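Local coordinates for protein 2',5'-phosphodiesterase 12 (Homo sapiens, PDB 4Z0V) that belongs to the endonuclease/exonuclease/phosphatase family, pairing a magnesium-containing domain of that DNase I-like fold with an N-terminal domain of the E-set clan, at residues P8-L13 with C81-D85; Y161-I166 with V424-S428; Y380-V384 with D429-L433. All blocks are in the same frame, centred on the assembly; numbering follows the deposited sequence.

From the N terminus, contact 1 comes first and closes a loop of 67 residues wholly inside the N-terminal domain, joining strand 9-14 to the end of strand 77-82. It is complete before contact 2 opens, and the two lie about 30 Å apart between centres. Contact 2 spans 257 residues, bringing helix 159-172 against the loop that precedes strand 433-439. Contact 3 closes 44 residues and crosses it: 380-384 lies inside the span of contact 2, whereas 429-433 follows directly on 424-428. One continuous run, 424-433, therefore holds first the helix beside one sheet and then strand 382-384 of the other, close to the magnesium ion.

Contact 1: P8-L13 with C81-D85; sequences PAFTEL and CTPGD
Pro8 lays its ring carbons against the turn that follows strand 77-82: its CB lies 3.9 Å from Pro83 CB, and its CG reaches the side of Asp85. Two prolines suit this place because neither brings a backbone N-H that would need a partner in the apolar seam. The carboxylate of Asp85 is engaged elsewhere, accepting bonds from the N-H groups of Gln87 and Arg88. Phe10, with CG anti to its carbonyl carbon (chi1 -71°), swings its ring toward Cys81 and Pro83. Pro83 CB sits over one face in a CH-pi contact, 4.1 Å from the centre of the Phe10 ring, while Cys81 SG approaches that ring obliquely, 4.3 Å from its centre. A classic beta bulge, in which Thr11 and Glu12 both face Ser30, separates Phe10 from Leu13. Leu13 receives the same sulfur between its two methyls, with Leu13 CD1 to Cys81 SG at 3.5 Å; a small, polarisable thiol fits between leucine and phenylalanine. No hydrogen bond crosses the contact. Within the N-terminal E-set domain, the end of strand 77-82 of the four-stranded sheet thus meets the sheet 9-14/28-32, whose Leu31 packs on Phe10 and Pro83; Phe41 of strand 40-46 touches Cys81.

Contact 2: Y161-I166 with V424-S428; sequences YRQNLI and VSHPS
Tyr161 and Arg162, neighbours on helix 159-172, each reach a backbone carbonyl of the loop 424-428. The Tyr161 hydroxyl donates to Val424 O over 2.6 Å, a short bond that meets a lone pair in the carbonyl plane with a C=O...OH angle of 129°. Tyrosine suits the site because its rigid ring carries a donor far from the helix axis; CG stands anti to the backbone N (chi1 -176°), which directs the phenol toward the loop. Arg162 NH2 donates to Pro427 O at 2.9 Å. That bond is nearly straight, 164° at the hydrogen, and the oxygen lies in the guanidinium plane. A bend at chi3 turns the guanidinium back so that NH2 reaches this oxygen, against which Arg162 CD also lies. Leu157 O on NE, Leu134 O on NH1 and Ile133 O on NH2 take the other bonds, so backbone oxygens fix the position and rotation of this buried cation. In the DNase I-like fold, helices pack outside a two-sheet sandwich, and here the helix is tied to the loop leading into strand 433-439, beside strand 125-132. The ring of the same Pro427 presses on the helix: its CB is 3.8 Å from Leu165 CB, and its CG is 3.6 Å from Ile166 CG1. Proline suits the spot because its ring fits against both aliphatic side chains while its carbonyl is left to Arg162. Leu165 also sends CD2 toward the Val424 carbonyl, while its CD1 lies over a face of the Tyr161 ring, offset toward the rim. Beyond the loop, Tyr131 backs Pro427, and Leu192 of helix 185-198 also packs on Ile166.

Contact 3: Y380-V384 with D429-L433; sequences YTNYV and DHIAL
Asp429 O takes two N-H groups from the strand 382-384: Tyr383 N at 3.2 Å, and Asn382 ND2 at 3.1 Å in a weak, bent bond. Next along, Ile431 N donates to Thr381 O over 2.8 Å, and the two backbones make a single bridge between Asn382 and His430. The Asn382 side chain stands over the His430 ring, with CB 4.0 Å from the ring centre in a CH-pi contact and the amide plane turned 37° from the ring. Its CG is anti to the backbone N (chi1 173°), which carries the amide over the imidazole; ND2 lies above the rim and donates to a water that in turn donates to Asp429 OD2. An asparagine suits this place, since one short amide serves carbonyl, water and ring face together. This is the magnesium-bearing end of the DNase I-like domain: the Asp429 side chain comes about 4 Å from the ion. Packed alongside Asp429, Val384 brings CG1 to 3.4 Å from Asp429 CB. On the other flank, Ile431 CD1 meets the edge of the Tyr380 ring, and Thr381 CG2 touches Leu433 CD2. Farther out, Asp392 OD2 accepts from both Thr381 OG1 and His430 ND1, which fixes the imidazole's rotation, and Tyr149 OH bonds Asp429 OD2.

Contact 1: P8-L13 with C81-D85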
loop_
_atom_site.group_PDB
_atom_site.type_symbol
_atom_site.label_atom_id
_atom_site.label_comp_id
_atom_site.label_asym_id
_atom_site.label_seq_id
_atom_site.Cartn_x
_atom_site.Cartn_y
_atom_site.Cartn_z
ATOM N N PRO A 8 -0.646 31.679 7.673
ATOM C CA PRO A 8 -1.176 30.333 7.403
ATOM C C PRO A 8 -2.170 30.398 6.247
ATOM O O PRO A 8 -2.999 31.307 6.200
ATOM C CB PRO A 8 -1.842 29.935 8.732
ATOM C CG PRO A 8 -1.251 30.866 9.757
ATOM C CD PRO A 8 -1.015 32.135 9.029
ATOM N N ALA A 9 -2.008 29.512 5.264
ATOM C CA ALA A 9 -2.857 29.485 4.073
ATOM C C ALA A 9 -2.934 28.088 3.489
ATOM O O ALA A 9 -1.941 27.370 3.489
ATOM C CB ALA A 9 -2.334 30.464 3.021
ATOM N N PHE A 10 -4.135 27.682 3.046
ATOM C CA PHE A 10 -4.366 26.398 2.385
ATOM C C PHE A 10 -4.031 26.595 0.907
ATOM O O PHE A 10 -4.720 27.366 0.244
ATOM C CB PHE A 10 -5.828 25.884 2.577
ATOM C CG PHE A 10 -6.217 25.413 3.961
ATOM C CD1 PHE A 10 -5.711 24.224 4.476
ATOM C CD2 PHE A 10 -7.128 26.128 4.726
ATOM C CE1 PHE A 10 -6.054 23.797 5.765
ATOM C CE2 PHE A 10 -7.480 25.695 6.009
ATOM C CZ PHE A 10 -6.938 24.537 6.524
ATOM N N THR A 11 -2.932 25.971 0.414
ATOM C CA THR A 11 -2.505 26.043 -0.994
ATOM C C THR A 11 -3.408 25.162 -1.854
ATOM O O THR A 11 -3.620 25.441 -3.038
ATOM C CB THR A 11 -1.044 25.644 -1.155
ATOM O OG1 THR A 11 -0.853 24.320 -0.652
ATOM C CG2 THR A 11 -0.102 26.609 -0.473
ATOM N N GLU A 12 -3.923 24.079 -1.254
ATOM C CA GLU A 12 -4.844 23.160 -1.910
ATOM C C GLU A 12 -5.930 22.858 -0.909
ATOM O O GLU A 12 -5.635 22.687 0.272
ATOM C CB GLU A 12 -4.141 21.869 -2.400
ATOM C CG GLU A 12 -3.050 22.097 -3.434
ATOM C CD GLU A 12 -2.364 20.861 -3.976
ATOM O OE1 GLU A 12 -1.648 20.179 -3.205
ATOM O OE2 GLU A 12 -2.514 20.596 -5.190
ATOM N N LEU A 13 -7.171 22.939 -1.350
ATOM C CA LEU A 13 -8.364 22.651 -0.557
ATOM C C LEU A 13 -9.299 22.014 -1.534
ATOM O O LEU A 13 -9.716 22.690 -2.493
ATOM C CB LEU A 13 -8.925 23.921 0.116
ATOM C CG LEU A 13 -9.997 23.667 1.158
ATOM C CD1 LEU A 13 -9.427 22.961 2.358
ATOM C CD2 LEU A 13 -10.633 24.952 1.593
ATOM N N CYS A 81 -12.882 25.770 7.019
ATOM C CA CYS A 81 -11.594 25.557 7.650
ATOM C C CYS A 81 -10.817 26.852 7.743
ATOM O O CYS A 81 -10.791 27.637 6.795
ATOM C CB CYS A 81 -10.789 24.458 6.971
ATOM S SG CYS A 81 -10.866 24.493 5.181
ATOM N N THR A 82 -10.246 27.081 8.914
ATOM C CA THR A 82 -9.420 28.259 9.226
ATOM C C THR A 82 -7.994 27.777 9.440
ATOM O O THR A 82 -7.762 27.029 10.389
ATOM C CB THR A 82 -9.958 29.022 10.443
ATOM O OG1 THR A 82 -11.266 29.486 10.152
ATOM C CG2 THR A 82 -9.105 30.257 10.769
ATOM N N PRO A 83 -7.044 28.172 8.559
ATOM C CA PRO A 83 -5.654 27.719 8.720
ATOM C C PRO A 83 -5.003 28.431 9.901
ATOM O O PRO A 83 -5.236 29.625 10.078
ATOM C CB PRO A 83 -4.997 28.117 7.391
ATOM C CG PRO A 83 -5.776 29.293 6.911
ATOM C CD PRO A 83 -7.192 29.084 7.403
ATOM N N GLY A 84 -4.228 27.696 10.688
ATOM C CA GLY A 84 -3.540 28.252 11.848
ATOM C C GLY A 84 -2.149 27.667 11.995
ATOM O O GLY A 84 -1.860 26.589 11.452
ATOM N N ASP A 85 -1.284 28.375 12.733
ATOM C CA ASP A 85 0.091 27.902 12.954
ATOM C C ASP A 85 0.446 27.768 14.444
ATOM O O ASP A 85 1.613 27.554 14.785
ATOM C CB ASP A 85 1.086 28.823 12.235
ATOM C CG ASP A 85 1.202 30.229 12.783
ATOM O OD1 ASP A 85 0.510 30.541 13.780
ATOM O OD2 ASP A 85 1.967 31.022 12.208
#

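Contact 2: Y161-I166 with V424-S428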
loop_
_atom_site.group_PDB
_atom_site.type_symbol
_atom_site.label_atom_id
_atom_site.label_comp_id
_atom_site.label_asym_id
_atom_site.label_seq_id
_atom_site.Cartn_x
_atom_site.Cartn_y
_atom_site.Cartn_z
ATOM N N TYR A 161 -15.014 5.301 -6.981
ATOM C CA TYR A 161 -15.659 4.308 -6.132
ATOM C C TYR A 161 -14.601 3.510 -5.330
ATOM O O TYR A 161 -14.679 3.398 -4.089
ATOM C CB TYR A 161 -16.521 3.351 -6.987
ATOM C CG TYR A 161 -17.287 2.350 -6.150
ATOM C CD1 TYR A 161 -16.749 1.098 -5.852
ATOM C CD2 TYR A 161 -18.552 2.651 -5.654
ATOM C CE1 TYR A 161 -17.459 0.165 -5.091
ATOM C CE2 TYR A 161 -19.285 1.715 -4.916
ATOM C CZ TYR A 161 -18.742 0.465 -4.657
ATOM O OH TYR A 161 -19.472 -0.449 -3.927
ATOM N N ARG A 162 -13.647 2.899 -6.048
ATOM C CA ARG A 162 -12.592 2.087 -5.412
ATOM C C ARG A 162 -11.795 2.901 -4.372
ATOM O O ARG A 162 -11.454 2.357 -3.325
ATOM C CB ARG A 162 -11.658 1.506 -6.464
ATOM C CG ARG A 162 -12.380 0.461 -7.305
ATOM C CD ARG A 162 -11.454 -0.520 -8.021
ATOM N NE ARG A 162 -10.522 0.179 -8.891
ATOM C CZ ARG A 162 -9.208 0.226 -8.716
ATOM N NH1 ARG A 162 -8.444 0.873 -9.581
ATOM N NH2 ARG A 162 -8.646 -0.379 -7.670
ATOM N N GLN A 163 -11.495 4.174 -4.657
ATOM C CA GLN A 163 -10.743 4.998 -3.697
ATOM C C GLN A 163 -11.520 5.216 -2.446
ATOM O O GLN A 163 -10.923 5.202 -1.367
ATOM C CB GLN A 163 -10.297 6.347 -4.275
ATOM C CG GLN A 163 -9.162 6.204 -5.270
ATOM C CD GLN A 163 -8.047 5.288 -4.826
ATOM O OE1 GLN A 163 -7.709 4.317 -5.512
ATOM N NE2 GLN A 163 -7.435 5.577 -3.687
ATOM N N ASN A 164 -12.847 5.391 -2.546
ATOM C CA ASN A 164 -13.618 5.543 -1.308
ATOM C C ASN A 164 -13.464 4.308 -0.402
ATOM O O ASN A 164 -13.211 4.430 0.804
ATOM C CB ASN A 164 -15.074 5.790 -1.626
ATOM C CG ASN A 164 -15.550 7.127 -1.148
ATOM O OD1 ASN A 164 -16.360 7.219 -0.229
ATOM N ND2 ASN A 164 -15.041 8.190 -1.737
ATOM N N LEU A 165 -13.561 3.119 -1.010
ATOM C CA LEU A 165 -13.419 1.877 -0.261
ATOM C C LEU A 165 -12.020 1.714 0.283
ATOM O O LEU A 165 -11.874 1.319 1.433
ATOM C CB LEU A 165 -13.777 0.675 -1.154
ATOM C CG LEU A 165 -15.242 0.247 -1.159
ATOM C CD1 LEU A 165 -16.149 1.362 -1.671
ATOM C CD2 LEU A 165 -15.418 -0.981 -2.043
ATOM N N ILE A 166 -10.997 2.053 -0.514
ATOM C CA ILE A 166 -9.577 1.912 -0.113
ATOM C C ILE A 166 -9.285 2.879 1.036
ATOM O O ILE A 166 -8.605 2.520 1.983
ATOM C CB ILE A 166 -8.631 2.134 -1.328
ATOM C CG1 ILE A 166 -8.672 0.902 -2.287
ATOM C CG2 ILE A 166 -7.171 2.405 -0.875
ATOM C CD1 ILE A 166 -8.232 1.225 -3.770
ATOM N N VAL A 424 -18.156 -4.953 -5.917
ATOM C CA VAL A 424 -18.804 -3.836 -5.232
ATOM C C VAL A 424 -18.387 -3.786 -3.733
ATOM O O VAL A 424 -18.522 -2.742 -3.114
ATOM C CB VAL A 424 -20.355 -3.939 -5.362
ATOM C CG1 VAL A 424 -20.789 -3.791 -6.817
ATOM C CG2 VAL A 424 -20.884 -5.252 -4.774
ATOM N N SER A 425 -17.860 -4.900 -3.169
ATOM C CA SER A 425 -17.514 -4.981 -1.764
ATOM C C SER A 425 -16.004 -5.064 -1.517
ATOM O O SER A 425 -15.586 -5.136 -0.369
ATOM C CB SER A 425 -18.200 -6.202 -1.149
ATOM O OG SER A 425 -19.607 -6.077 -1.281
ATOM N N HIS A 426 -15.190 -5.066 -2.586
ATOM C CA HIS A 426 -13.741 -5.247 -2.464
ATOM C C HIS A 426 -13.040 -4.472 -3.582
ATOM O O HIS A 426 -13.254 -4.763 -4.759
ATOM C CB HIS A 426 -13.435 -6.748 -2.543
ATOM C CG HIS A 426 -12.031 -7.051 -2.148
ATOM N ND1 HIS A 426 -11.701 -7.334 -0.847
ATOM C CD2 HIS A 426 -10.902 -7.023 -2.893
ATOM C CE1 HIS A 426 -10.387 -7.502 -0.831
ATOM N NE2 HIS A 426 -9.864 -7.342 -2.044
ATOM N N PRO A 427 -12.213 -3.464 -3.223
ATOM C CA PRO A 427 -11.698 -2.538 -4.245
ATOM C C PRO A 427 -10.433 -2.925 -5.007
ATOM O O PRO A 427 -9.847 -2.063 -5.662
ATOM C CB PRO A 427 -11.437 -1.270 -3.418
ATOM C CG PRO A 427 -10.964 -1.838 -2.064
ATOM C CD PRO A 427 -11.916 -2.978 -1.849
ATOM N N SER A 428 -9.984 -4.168 -4.929
ATOM C CA SER A 428 -8.771 -4.544 -5.669
ATOM C C SER A 428 -8.918 -5.990 -6.140
ATOM O O SER A 428 -9.830 -6.666 -5.692
ATOM C CB SER A 428 -7.544 -4.390 -4.761
ATOM O OG SER A 428 -6.395 -4.916 -5.417
#

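Contact 3: Y380-V384 with D429-L433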
loop_
_atom_site.group_PDB
_atom_site.type_symbol
_atom_site.label_atom_id
_atom_site.label_comp_id
_atom_site.label_asym_id
_atom_site.label_seq_id
_atom_site.Cartn_x
_atom_site.Cartn_y
_atom_site.Cartn_z
ATOM N N TYR A 380 -5.003 -17.789 -0.909
ATOM C CA TYR A 380 -4.744 -16.821 -1.991
ATOM C C TYR A 380 -4.760 -15.394 -1.438
ATOM O O TYR A 380 -5.389 -15.128 -0.413
ATOM C CB TYR A 380 -5.781 -16.937 -3.159
ATOM C CG TYR A 380 -7.214 -16.946 -2.670
ATOM C CD1 TYR A 380 -7.857 -15.765 -2.310
ATOM C CD2 TYR A 380 -7.943 -18.133 -2.603
ATOM C CE1 TYR A 380 -9.165 -15.768 -1.830
ATOM C CE2 TYR A 380 -9.254 -18.150 -2.127
ATOM C CZ TYR A 380 -9.853 -16.968 -1.721
ATOM O OH TYR A 380 -11.138 -16.966 -1.246
ATOM N N THR A 381 -4.071 -14.497 -2.126
ATOM C CA THR A 381 -4.069 -13.054 -1.839
ATOM C C THR A 381 -4.520 -12.326 -3.110
ATOM O O THR A 381 -4.635 -11.109 -3.124
ATOM C CB THR A 381 -2.684 -12.568 -1.349
ATOM O OG1 THR A 381 -1.740 -12.739 -2.399
ATOM C CG2 THR A 381 -2.195 -13.315 -0.107
ATOM N N ASN A 382 -4.714 -13.076 -4.192
ATOM C CA ASN A 382 -5.163 -12.570 -5.476
ATOM C C ASN A 382 -6.235 -13.526 -5.975
ATOM O O ASN A 382 -5.979 -14.727 -5.998
ATOM C CB ASN A 382 -3.992 -12.456 -6.435
ATOM C CG ASN A 382 -4.372 -12.086 -7.861
ATOM O OD1 ASN A 382 -4.141 -12.842 -8.774
ATOM N ND2 ASN A 382 -4.841 -10.877 -8.101
ATOM N N TYR A 383 -7.453 -13.030 -6.284
ATOM C CA TYR A 383 -8.527 -13.967 -6.685
ATOM C C TYR A 383 -9.349 -13.355 -7.815
ATOM O O TYR A 383 -10.160 -12.457 -7.584
ATOM C CB TYR A 383 -9.403 -14.296 -5.469
ATOM C CG TYR A 383 -10.327 -15.469 -5.706
ATOM C CD1 TYR A 383 -11.548 -15.302 -6.354
ATOM C CD2 TYR A 383 -9.952 -16.761 -5.340
ATOM C CE1 TYR A 383 -12.405 -16.377 -6.568
ATOM C CE2 TYR A 383 -10.790 -17.850 -5.580
ATOM C CZ TYR A 383 -12.010 -17.650 -6.205
ATOM O OH TYR A 383 -12.834 -18.705 -6.492
ATOM N N VAL A 384 -9.106 -13.815 -9.036
ATOM C CA VAL A 384 -9.772 -13.252 -10.217
ATOM C C VAL A 384 -10.403 -14.381 -11.046
ATOM O O VAL A 384 -10.228 -15.551 -10.719
ATOM C CB VAL A 384 -8.790 -12.393 -11.061
ATOM C CG1 VAL A 384 -8.390 -11.143 -10.298
ATOM C CG2 VAL A 384 -7.543 -13.188 -11.477
ATOM N N ASP A 429 -8.035 -6.471 -7.026
ATOM C CA ASP A 429 -8.041 -7.891 -7.367
ATOM C C ASP A 429 -7.165 -8.645 -6.346
ATOM O O ASP A 429 -7.139 -9.870 -6.340
ATOM C CB ASP A 429 -7.598 -8.148 -8.817
ATOM C CG ASP A 429 -6.271 -7.568 -9.262
ATOM O OD1 ASP A 429 -5.779 -6.627 -8.610
ATOM O OD2 ASP A 429 -5.809 -7.938 -10.347
ATOM N N HIS A 430 -6.455 -7.902 -5.472
ATOM C CA HIS A 430 -5.668 -8.473 -4.376
ATOM C C HIS A 430 -6.364 -8.219 -3.049
ATOM O O HIS A 430 -7.247 -7.372 -2.962
ATOM C CB HIS A 430 -4.255 -7.875 -4.335
ATOM C CG HIS A 430 -3.362 -8.311 -5.451
ATOM N ND1 HIS A 430 -2.264 -9.133 -5.217
ATOM C CD2 HIS A 430 -3.386 -7.973 -6.756
ATOM C CE1 HIS A 430 -1.675 -9.296 -6.396
ATOM N NE2 HIS A 430 -2.314 -8.619 -7.356
ATOM N N ILE A 431 -5.934 -8.928 -2.005
ATOM C CA ILE A 431 -6.449 -8.788 -0.648
ATOM C C ILE A 431 -5.330 -8.241 0.218
ATOM O O ILE A 431 -4.216 -8.774 0.178
ATOM C CB ILE A 431 -6.957 -10.154 -0.156
ATOM C CG1 ILE A 431 -8.062 -10.709 -1.087
ATOM C CG2 ILE A 431 -7.412 -10.066 1.299
ATOM C CD1 ILE A 431 -8.439 -12.206 -0.801
ATOM N N ALA A 432 -5.612 -7.193 0.999
ATOM C CA ALA A 432 -4.626 -6.599 1.885
ATOM C C ALA A 432 -4.161 -7.574 2.922
ATOM O O ALA A 432 -4.978 -8.331 3.491
ATOM C CB ALA A 432 -5.216 -5.371 2.593
ATOM N N LEU A 433 -2.848 -7.594 3.149
ATOM C CA LEU A 433 -2.280 -8.364 4.274
ATOM C C LEU A 433 -2.108 -7.436 5.428
ATOM O O LEU A 433 -1.613 -6.333 5.243
ATOM C CB LEU A 433 -0.933 -8.987 3.928
ATOM C CG LEU A 433 -0.907 -10.026 2.848
ATOM C CD1 LEU A 433 0.507 -10.495 2.678
ATOM C CD2 LEU A 433 -1.837 -11.203 3.176
HETATM O O HOH W 1 -5.154 -10.499 -11.016
#